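Local coordinates for ABC transporter sugar binding protein (Xanthomonas axonopodis pv. citri, PDB 3UOR) that probably binds maltose or related sugars in the periplasm and delivers them to an ABC transporter for uptake, at residues K29-A41 / L74-Q88. Numbering follows the deposited sequence.
Sequences KTTVRFWAMGKEA and LLTAFAADGLPDVCQ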
loop_
_atom_site.group_PDB
_atom_site.type_symbol
_atom_site.label_atom_id
_atom_site.label_comp_id
_atom_site.label_asym_id
_atom_site.label_seq_id
_atom_site.Cartn_x
_atom_site.Cartn_y
_atom_site.Cartn_z
ATOM N N LYS A 29 30.760 16.661 -9.067
ATOM C CA LYS A 29 31.774 15.807 -9.678
ATOM C C LYS A 29 31.426 14.316 -9.601
ATOM O O LYS A 29 31.561 13.605 -10.598
ATOM C CB LYS A 29 33.155 16.076 -9.071
ATOM C CG LYS A 29 34.126 16.746 -10.032
ATOM C CD LYS A 29 34.357 15.879 -11.257
ATOM C CE LYS A 29 35.303 16.548 -12.229
ATOM N NZ LYS A 29 36.639 16.767 -11.612
ATOM N N THR A 30 30.985 13.848 -8.431
ATOM C CA THR A 30 30.581 12.442 -8.261
ATOM C C THR A 30 29.161 12.201 -8.763
ATOM O O THR A 30 28.206 12.799 -8.265
ATOM C CB THR A 30 30.608 11.968 -6.782
ATOM O OG1 THR A 30 31.892 12.196 -6.196
ATOM C CG2 THR A 30 30.297 10.480 -6.707
ATOM N N THR A 31 29.008 11.310 -9.733
ATOM C CA THR A 31 27.681 11.040 -10.262
ATOM C C THR A 31 27.056 9.778 -9.683
ATOM O O THR A 31 27.637 8.694 -9.725
ATOM C CB THR A 31 27.659 10.979 -11.793
ATOM O OG1 THR A 31 27.799 12.304 -12.320
ATOM C CG2 THR A 31 26.338 10.403 -12.277
ATOM N N VAL A 32 25.857 9.950 -9.142
ATOM C CA VAL A 32 25.046 8.863 -8.620
ATOM C C VAL A 32 23.868 8.599 -9.564
ATOM O O VAL A 32 23.189 9.531 -10.003
ATOM C CB VAL A 32 24.547 9.215 -7.206
ATOM C CG1 VAL A 32 23.337 8.411 -6.846
ATOM C CG2 VAL A 32 25.664 8.991 -6.203
ATOM N N ARG A 33 23.642 7.335 -9.901
ATOM C CA ARG A 33 22.499 6.982 -10.734
ATOM C C ARG A 33 21.330 6.471 -9.899
ATOM O O ARG A 33 21.428 5.460 -9.193
ATOM C CB ARG A 33 22.885 5.986 -11.820
ATOM C CG ARG A 33 23.793 6.588 -12.886
ATOM C CD ARG A 33 24.066 5.583 -13.985
ATOM N NE ARG A 33 24.512 4.305 -13.435
ATOM C CZ ARG A 33 23.922 3.135 -13.669
ATOM N NH1 ARG A 33 22.853 3.066 -14.462
ATOM N NH2 ARG A 33 24.411 2.033 -13.112
ATOM N N PHE A 34 20.224 7.192 -10.011
ATOM C CA PHE A 34 19.024 6.972 -9.214
ATOM C C PHE A 34 17.864 6.619 -10.151
ATOM O O PHE A 34 17.436 7.445 -10.955
ATOM C CB PHE A 34 18.722 8.263 -8.439
ATOM C CG PHE A 34 17.465 8.222 -7.625
ATOM C CD1 PHE A 34 16.866 7.021 -7.284
ATOM C CD2 PHE A 34 16.891 9.397 -7.182
ATOM C CE1 PHE A 34 15.702 6.994 -6.527
ATOM C CE2 PHE A 34 15.736 9.382 -6.425
ATOM C CZ PHE A 34 15.138 8.174 -6.093
ATOM N N TRP A 35 17.376 5.388 -10.062
ATOM C CA TRP A 35 16.222 4.968 -10.856
ATOM C C TRP A 35 14.940 5.073 -10.039
ATOM O O TRP A 35 14.884 4.602 -8.909
ATOM C CB TRP A 35 16.373 3.528 -11.314
ATOM C CG TRP A 35 17.435 3.299 -12.309
ATOM C CD1 TRP A 35 18.339 4.207 -12.782
ATOM C CD2 TRP A 35 17.722 2.061 -12.969
ATOM N NE1 TRP A 35 19.174 3.606 -13.699
ATOM C CE2 TRP A 35 18.810 2.289 -13.830
ATOM C CE3 TRP A 35 17.160 0.779 -12.912
ATOM C CZ2 TRP A 35 19.349 1.282 -14.629
ATOM C CZ3 TRP A 35 17.687 -0.211 -13.703
ATOM C CH2 TRP A 35 18.776 0.042 -14.549
ATOM N N ALA A 36 13.913 5.687 -10.619
ATOM C CA ALA A 36 12.629 5.840 -9.954
ATOM C C ALA A 36 11.547 5.640 -11.011
ATOM O O ALA A 36 11.855 5.626 -12.201
ATOM C CB ALA A 36 12.535 7.205 -9.331
ATOM N N MET A 37 10.294 5.478 -10.594
ATOM C CA MET A 37 9.229 5.083 -11.524
ATOM C C MET A 37 8.079 6.076 -11.654
ATOM O O MET A 37 7.468 6.460 -10.656
ATOM C CB MET A 37 8.630 3.742 -11.115
ATOM C CG MET A 37 9.537 2.550 -11.324
ATOM S SD MET A 37 10.711 2.404 -9.981
ATOM C CE MET A 37 11.363 0.757 -10.246
ATOM N N GLY A 38 7.770 6.466 -12.885
ATOM C CA GLY A 38 6.586 7.265 -13.158
ATOM C C GLY A 38 6.547 8.633 -12.496
ATOM O O GLY A 38 7.567 9.320 -12.395
ATOM N N LYS A 39 5.359 9.033 -12.045
ATOM C CA LYS A 39 5.170 10.360 -11.471
ATOM C C LYS A 39 6.155 10.612 -10.335
ATOM O O LYS A 39 6.597 11.742 -10.119
ATOM C CB LYS A 39 3.731 10.543 -10.983
ATOM N N GLU A 40 6.508 9.564 -9.602
ATOM C CA GLU A 40 7.449 9.744 -8.513
ATOM C C GLU A 40 8.818 10.181 -9.041
ATOM O O GLU A 40 9.456 11.063 -8.472
ATOM C CB GLU A 40 7.552 8.486 -7.668
ATOM C CG GLU A 40 6.452 8.398 -6.627
ATOM C CD GLU A 40 5.134 7.927 -7.206
ATOM O OE1 GLU A 40 5.103 7.502 -8.384
ATOM O OE2 GLU A 40 4.129 7.972 -6.474
ATOM N N ALA A 41 9.255 9.573 -10.142
ATOM C CA ALA A 41 10.508 9.962 -10.778
ATOM C C ALA A 41 10.506 11.443 -11.176
ATOM O O ALA A 41 11.490 12.147 -10.962
ATOM C CB ALA A 41 10.770 9.092 -11.995
ATOM N N LEU A 74 15.504 -4.288 -14.115
ATOM C CA LEU A 74 16.352 -4.476 -12.941
ATOM C C LEU A 74 17.007 -5.846 -12.923
ATOM O O LEU A 74 18.223 -5.946 -12.790
ATOM C CB LEU A 74 15.558 -4.255 -11.658
ATOM C CG LEU A 74 15.406 -2.790 -11.238
ATOM C CD1 LEU A 74 14.357 -2.657 -10.141
ATOM C CD2 LEU A 74 16.745 -2.194 -10.800
ATOM N N LEU A 75 16.206 -6.901 -13.040
ATOM C CA LEU A 75 16.749 -8.245 -13.187
ATOM C C LEU A 75 17.766 -8.258 -14.325
ATOM O O LEU A 75 18.837 -8.853 -14.213
ATOM C CB LEU A 75 15.636 -9.253 -13.470
ATOM C CG LEU A 75 14.668 -9.520 -12.321
ATOM C CD1 LEU A 75 13.693 -10.618 -12.710
ATOM C CD2 LEU A 75 15.438 -9.902 -11.067
ATOM N N THR A 76 17.421 -7.577 -15.412
ATOM C CA THR A 76 18.297 -7.463 -16.571
ATOM C C THR A 76 19.585 -6.703 -16.258
ATOM O O THR A 76 20.683 -7.197 -16.522
ATOM C CB THR A 76 17.569 -6.786 -17.750
ATOM O OG1 THR A 76 16.648 -7.716 -18.340
ATOM C CG2 THR A 76 18.572 -6.310 -18.799
ATOM N N ALA A 77 19.449 -5.502 -15.703
ATOM C CA ALA A 77 20.614 -4.710 -15.326
ATOM C C ALA A 77 21.479 -5.470 -14.327
ATOM O O ALA A 77 22.705 -5.355 -14.343
ATOM C CB ALA A 77 20.190 -3.372 -14.750
ATOM N N PHE A 78 20.839 -6.246 -13.459
ATOM C CA PHE A 78 21.577 -7.072 -12.514
ATOM C C PHE A 78 22.550 -7.966 -13.264
ATOM O O PHE A 78 23.757 -7.759 -13.205
ATOM C CB PHE A 78 20.628 -7.931 -11.684
ATOM C CG PHE A 78 21.327 -8.873 -10.743
ATOM C CD1 PHE A 78 22.455 -8.472 -10.050
ATOM C CD2 PHE A 78 20.842 -10.158 -10.538
ATOM C CE1 PHE A 78 23.097 -9.339 -9.177
ATOM C CE2 PHE A 78 21.475 -11.027 -9.662
ATOM C CZ PHE A 78 22.605 -10.618 -8.982
ATOM N N ALA A 79 22.014 -8.959 -13.967
ATOM C CA ALA A 79 22.826 -9.886 -14.755
ATOM C C ALA A 79 23.919 -9.175 -15.555
ATOM O O ALA A 79 25.056 -9.644 -15.621
ATOM C CB ALA A 79 21.936 -10.702 -15.681
ATOM N N ALA A 80 23.571 -8.039 -16.151
ATOM C CA ALA A 80 24.497 -7.280 -16.987
ATOM C C ALA A 80 25.423 -6.347 -16.189
ATOM O O ALA A 80 26.142 -5.533 -16.766
ATOM C CB ALA A 80 23.718 -6.491 -18.025
ATOM N N ASP A 81 25.393 -6.456 -14.866
ATOM C CA ASP A 81 26.238 -5.627 -14.010
ATOM C C ASP A 81 26.046 -4.116 -14.228
ATOM O O ASP A 81 27.008 -3.347 -14.182
ATOM C CB ASP A 81 27.703 -6.003 -14.216
ATOM C CG ASP A 81 28.578 -5.599 -13.045
ATOM O OD1 ASP A 81 29.692 -6.157 -12.928
ATOM O OD2 ASP A 81 28.159 -4.736 -12.241
ATOM N N GLY A 82 24.804 -3.692 -14.446
ATOM C CA GLY A 82 24.525 -2.293 -14.731
ATOM C C GLY A 82 23.444 -1.672 -13.869
ATOM O O GLY A 82 22.673 -0.829 -14.337
ATOM N N LEU A 83 23.391 -2.088 -12.606
ATOM C CA LEU A 83 22.434 -1.546 -11.644
ATOM C C LEU A 83 22.789 -0.115 -11.251
ATOM O O LEU A 83 23.959 0.243 -11.181
ATOM C CB LEU A 83 22.395 -2.410 -10.381
ATOM C CG LEU A 83 21.936 -3.856 -10.519
ATOM C CD1 LEU A 83 21.986 -4.543 -9.161
ATOM C CD2 LEU A 83 20.531 -3.914 -11.117
ATOM N N PRO A 84 21.770 0.707 -10.978
ATOM C CA PRO A 84 22.042 2.072 -10.525
ATOM C C PRO A 84 22.561 2.037 -9.098
ATOM O O PRO A 84 22.605 0.967 -8.494
ATOM C CB PRO A 84 20.666 2.722 -10.570
ATOM C CG PRO A 84 19.724 1.588 -10.324
ATOM C CD PRO A 84 20.333 0.387 -10.971
ATOM N N ASP A 85 22.952 3.187 -8.564
ATOM C CA ASP A 85 23.406 3.268 -7.178
ATOM C C ASP A 85 22.226 3.278 -6.232
ATOM O O ASP A 85 22.168 2.497 -5.284
ATOM C CB ASP A 85 24.225 4.537 -6.967
ATOM C CG ASP A 85 25.349 4.666 -7.975
ATOM O OD1 ASP A 85 25.278 5.563 -8.844
ATOM O OD2 ASP A 85 26.280 3.844 -7.911
ATOM N N VAL A 86 21.290 4.179 -6.492
ATOM C CA VAL A 86 20.099 4.274 -5.673
ATOM C C VAL A 86 18.872 3.910 -6.507
ATOM O O VAL A 86 18.807 4.187 -7.710
ATOM C CB VAL A 86 19.971 5.671 -5.062
ATOM C CG1 VAL A 86 18.687 5.784 -4.234
ATOM C CG2 VAL A 86 21.196 5.959 -4.212
ATOM N N CYS A 87 17.908 3.259 -5.875
ATOM C CA CYS A 87 16.745 2.794 -6.609
ATOM C C CYS A 87 15.490 2.794 -5.748
ATOM O O CYS A 87 15.508 2.371 -4.584
ATOM C CB CYS A 87 16.999 1.389 -7.158
ATOM S SG CYS A 87 15.742 0.802 -8.314
ATOM N N GLN A 88 14.400 3.264 -6.339
ATOM C CA GLN A 88 13.077 3.141 -5.747
ATOM C C GLN A 88 12.591 1.707 -5.968
ATOM O O GLN A 88 12.588 1.214 -7.101
ATOM C CB GLN A 88 12.114 4.108 -6.437
ATOM C CG GLN A 88 10.672 3.896 -6.047
ATOM C CD GLN A 88 9.700 4.671 -6.904
ATOM O OE1 GLN A 88 10.094 5.412 -7.802
ATOM N NE2 GLN A 88 8.405 4.500 -6.627
HETATM O O HOH W 1 6.219 5.180 -8.542
#
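Parallel pairing of strands 30-36 and 86-90, in the alpha/beta lobe of a periplasmic binding protein, joins F34 to V86 and W35 to C87. W35 N donates to V86 O (3.0 Å), and W35 O receives Q88 N in a nearly straight bond (2.9 Å, 173°). Side-chain oxygens carry the pairing past both ends. D85 OD1 takes R33 N on its anti lone pair at 2.6 Å, while Q88, its chain extended, brings OE1 to M37 N at 2.8 Å, the donor lying above the amide plane. Q88 NE2 also shares a water with M37 O and E40 OE1, so both ends of this buried amide are engaged. On the W35 and C87 side, P84 lies over one indole face, its CG 3.5 Å from the centroid of the five-membered ring in a CH-pi contact. The six-membered ring of W35 reaches helix 67-79, where W35 CZ3 meets L74 CD2 (3.6 Å) and W35 CH2 meets A77 CB. F34 CD1 packs on V86 CG1 (3.8 Å) on the face covered by helix 314-324, where L320 touches F34 and S317 touches V86. Strand 30-36 lies between strands 58-64 and 86-90, parallel to both, and the Q88 side chain touches W140 and Y141 of strand 134-150.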